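Local structure of cytosolic IMP-GMP specific 5'-nucleotidase (Legionella pneumophila subsp. pneumophila, 4OHF) at residues I17-L22 / D296-I301. The protein probably removes the 5'-phosphate from purine nucleoside monophosphates such as IMP and GMP by hydrolysis, as a magnesium-binding nucleotidase of the HAD clan. Numbering follows the deposited sequence.
Sequences IKLIGL and DEILYI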
ATOM      1  N   ILE B  17     -10.281  35.711   6.409  1.00 48.20           N
ATOM      2  CA  ILE B  17     -10.784  34.570   7.166  1.00 45.15           C
ATOM      3  C   ILE B  17     -12.148  34.931   7.753  1.00 44.41           C
ATOM      4  O   ILE B  17     -12.267  35.870   8.541  1.00 41.04           O
ATOM      5  CB  ILE B  17      -9.817  34.186   8.316  1.00 43.88           C
ATOM      6  CG1 ILE B  17      -8.555  33.555   7.738  1.00 41.83           C
ATOM      7  CG2 ILE B  17     -10.495  33.223   9.290  1.00 41.02           C
ATOM      8  CD1 ILE B  17      -8.809  32.297   6.936  1.00 39.78           C
ATOM      9  N   LYS B  18     -13.172  34.174   7.382  1.00 43.71           N
ATOM     10  CA  LYS B  18     -14.511  34.471   7.864  1.00 45.80           C
ATOM     11  C   LYS B  18     -14.913  33.711   9.122  1.00 45.36           C
ATOM     12  O   LYS B  18     -15.568  34.258  10.012  1.00 45.14           O
ATOM     13  CB  LYS B  18     -15.534  34.223   6.751  1.00 47.72           C
ATOM     14  CG  LYS B  18     -15.430  35.174   5.572  1.00 48.04           C
ATOM     15  CD  LYS B  18     -16.470  34.809   4.520  1.00 52.46           C
ATOM     16  CE  LYS B  18     -16.408  35.716   3.292  1.00 53.35           C
ATOM     17  NZ  LYS B  18     -17.329  35.211   2.213  1.00 56.70           N
ATOM     18  N   LEU B  19     -14.532  32.445   9.197  1.00 44.85           N
ATOM     19  CA  LEU B  19     -14.861  31.638  10.358  1.00 42.45           C
ATOM     20  C   LEU B  19     -13.607  31.057  11.007  1.00 41.96           C
ATOM     21  O   LEU B  19     -12.692  30.593  10.321  1.00 41.19           O
ATOM     22  CB  LEU B  19     -15.802  30.499   9.965  1.00 41.64           C
ATOM     23  CG  LEU B  19     -17.187  30.866   9.434  1.00 42.21           C
ATOM     24  CD1 LEU B  19     -17.368  30.309   8.028  1.00 41.38           C
ATOM     25  CD2 LEU B  19     -18.250  30.293  10.358  1.00 41.50           C
ATOM     26  N   ILE B  20     -13.565  31.109  12.335  1.00 40.14           N
ATOM     27  CA  ILE B  20     -12.466  30.538  13.091  1.00 40.13           C
ATOM     28  C   ILE B  20     -13.007  29.379  13.938  1.00 39.86           C
ATOM     29  O   ILE B  20     -13.796  29.583  14.859  1.00 39.93           O
ATOM     30  CB  ILE B  20     -11.812  31.568  14.017  1.00 38.09           C
ATOM     31  CG1 ILE B  20     -11.047  32.596  13.194  1.00 37.15           C
ATOM     32  CG2 ILE B  20     -10.854  30.882  14.943  1.00 36.32           C
ATOM     33  CD1 ILE B  20     -10.503  33.731  14.014  1.00 33.31           C
ATOM     34  N   GLY B  21     -12.587  28.166  13.598  1.00 40.09           N
ATOM     35  CA  GLY B  21     -13.016  26.988  14.327  1.00 40.52           C
ATOM     36  C   GLY B  21     -12.042  26.690  15.446  1.00 39.67           C
ATOM     37  O   GLY B  21     -10.839  26.556  15.214  1.00 37.07           O
ATOM     38  N   LEU B  22     -12.563  26.588  16.664  1.00 38.67           N
ATOM     39  CA  LEU B  22     -11.712  26.327  17.816  1.00 38.46           C
ATOM     40  C   LEU B  22     -11.917  24.972  18.453  1.00 38.27           C
ATOM     41  O   LEU B  22     -13.042  24.562  18.724  1.00 40.16           O
ATOM     42  CB  LEU B  22     -11.922  27.392  18.901  1.00 36.37           C
ATOM     43  CG  LEU B  22     -11.675  28.859  18.540  1.00 38.00           C
ATOM     44  CD1 LEU B  22     -12.111  29.763  19.704  1.00 34.20           C
ATOM     45  CD2 LEU B  22     -10.206  29.062  18.207  1.00 33.93           C
ATOM     46  N   ASP B 296     -10.691  27.876   2.420  1.00 52.20           N
ATOM     47  CA  ASP B 296      -9.556  28.696   2.819  1.00 50.96           C
ATOM     48  C   ASP B 296      -9.986  29.966   3.560  1.00 49.53           C
ATOM     49  O   ASP B 296      -9.155  30.794   3.931  1.00 47.49           O
ATOM     50  CB  ASP B 296      -8.703  29.040   1.588  1.00 52.71           C
ATOM     51  CG  ASP B 296      -9.440  29.918   0.586  1.00 55.42           C
ATOM     52  OD1 ASP B 296     -10.665  29.740   0.427  1.00 57.64           O
ATOM     53  OD2 ASP B 296      -8.796  30.777  -0.055  1.00 55.37           O
ATOM     54  N   GLU B 297     -11.288  30.116   3.768  1.00 48.36           N
ATOM     55  CA  GLU B 297     -11.810  31.267   4.488  1.00 48.96           C
ATOM     56  C   GLU B 297     -12.088  30.864   5.943  1.00 47.22           C
ATOM     57  O   GLU B 297     -12.541  31.670   6.760  1.00 45.86           O
ATOM     58  CB  GLU B 297     -13.089  31.772   3.819  1.00 51.46           C
ATOM     59  CG  GLU B 297     -12.857  32.463   2.489  1.00 55.31           C
ATOM     60  CD  GLU B 297     -14.146  32.949   1.854  1.00 57.36           C
ATOM     61  OE1 GLU B 297     -14.975  32.099   1.453  1.00 59.15           O
ATOM     62  OE2 GLU B 297     -14.334  34.182   1.768  1.00 55.79           O
ATOM     63  N   ILE B 298     -11.810  29.599   6.243  1.00 45.74           N
ATOM     64  CA  ILE B 298     -11.988  29.039   7.580  1.00 44.94           C
ATOM     65  C   ILE B 298     -10.627  28.700   8.204  1.00 43.60           C
ATOM     66  O   ILE B 298      -9.771  28.093   7.562  1.00 44.09           O
ATOM     67  CB  ILE B 298     -12.819  27.721   7.546  1.00 44.12           C
ATOM     68  CG1 ILE B 298     -14.245  28.005   7.085  1.00 42.98           C
ATOM     69  CG2 ILE B 298     -12.844  27.080   8.916  1.00 41.23           C
ATOM     70  CD1 ILE B 298     -15.037  26.768   6.806  1.00 44.17           C
ATOM     71  N   LEU B 299     -10.438  29.109   9.451  1.00 41.41           N
ATOM     72  CA  LEU B 299      -9.220  28.795  10.173  1.00 39.46           C
ATOM     73  C   LEU B 299      -9.584  27.918  11.370  1.00 39.28           C
ATOM     74  O   LEU B 299     -10.401  28.303  12.212  1.00 38.03           O
ATOM     75  CB  LEU B 299      -8.523  30.065  10.680  1.00 38.29           C
ATOM     76  CG  LEU B 299      -7.363  29.754  11.640  1.00 36.78           C
ATOM     77  CD1 LEU B 299      -6.334  28.856  10.963  1.00 35.03           C
ATOM     78  CD2 LEU B 299      -6.737  31.041  12.094  1.00 36.67           C
ATOM     79  N   TYR B 300      -8.994  26.730  11.428  1.00 37.76           N
ATOM     80  CA  TYR B 300      -9.219  25.829  12.539  1.00 36.73           C
ATOM     81  C   TYR B 300      -7.955  25.840  13.401  1.00 36.43           C
ATOM     82  O   TYR B 300      -6.840  25.741  12.883  1.00 36.98           O
ATOM     83  CB  TYR B 300      -9.503  24.412  12.042  1.00 37.55           C
ATOM     84  CG  TYR B 300      -9.357  23.361  13.125  1.00 38.35           C
ATOM     85  CD1 TYR B 300      -8.257  22.505  13.151  1.00 39.47           C
ATOM     86  CD2 TYR B 300     -10.287  23.263  14.153  1.00 38.13           C
ATOM     87  CE1 TYR B 300      -8.089  21.576  14.183  1.00 39.49           C
ATOM     88  CE2 TYR B 300     -10.132  22.347  15.187  1.00 39.13           C
ATOM     89  CZ  TYR B 300      -9.031  21.504  15.204  1.00 39.92           C
ATOM     90  OH  TYR B 300      -8.870  20.615  16.251  1.00 37.78           O
ATOM     91  N   ILE B 301      -8.133  25.980  14.709  1.00 34.15           N
ATOM     92  CA  ILE B 301      -7.003  25.996  15.621  1.00 34.08           C
ATOM     93  C   ILE B 301      -7.093  24.846  16.602  1.00 35.05           C
ATOM     94  O   ILE B 301      -8.085  24.728  17.334  1.00 35.98           O
ATOM     95  CB  ILE B 301      -6.936  27.305  16.427  1.00 33.80           C
ATOM     96  CG1 ILE B 301      -6.976  28.498  15.469  1.00 32.22           C
ATOM     97  CG2 ILE B 301      -5.650  27.330  17.254  1.00 30.77           C
ATOM     98  CD1 ILE B 301      -7.028  29.838  16.143  1.00 30.99           C
TER
HETATM   99  O   HOH W   1     -16.330  35.826  -0.004  1.00 57.80           O
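Glu297 meets segment 17-22 twice, through its backbone and through its carboxylate, at the start of a parallel strand pair in the HAD-type Rossmann-like core. Its carbonyl O accepts from two successive amides, Lys18 N at 2.7 Å and in the carbonyl plane, and Leu19 N at 3.2 Å and tilted from it. OE2 makes a salt bridge to Lys18 NZ at 3.2 Å. The two side chains head in the same direction, each extended beyond CG, and a water joins NZ to OE2; Glu297 OE1 turns back to the amide of Gly294.

From here the parallel ladder takes over, pairing strand 19-22 with strand 298-301. Leu299 N bonds to Leu19 O at 2.8 Å, Gly21 N to Leu299 O, and Ile301 N to Gly21 O. On its other edge strand 19-22 bonds to strand 204-208, so it is an interior strand, and it leads directly into the magnesium ligands Asp23 and Asp25.

Leu19 and Ile298 run alongside each other on the face they share with Tyr300, with Leu19 CD1 4.0 Å from Ile298 CG1. Tyr300 follows on that face, its OH hydrogen-bonded to Tyr306 and Lys247 and its side chain touching Asp23. On the opposite face, that of Ile20, Leu22 and Ile301, Ile301 CD1 reaches both Ile20 CG2 and Leu22 CD2 of the neighbouring strand, 3.9 Å from Leu22 CD2, and Leu434 of helix 434-438 covers Leu22 and Ile301. With CG anti to the backbone N (chi1 164°), the Tyr300 ring passes beside glycine backbone, CD2 lying 3.5 Å from Gly21 O.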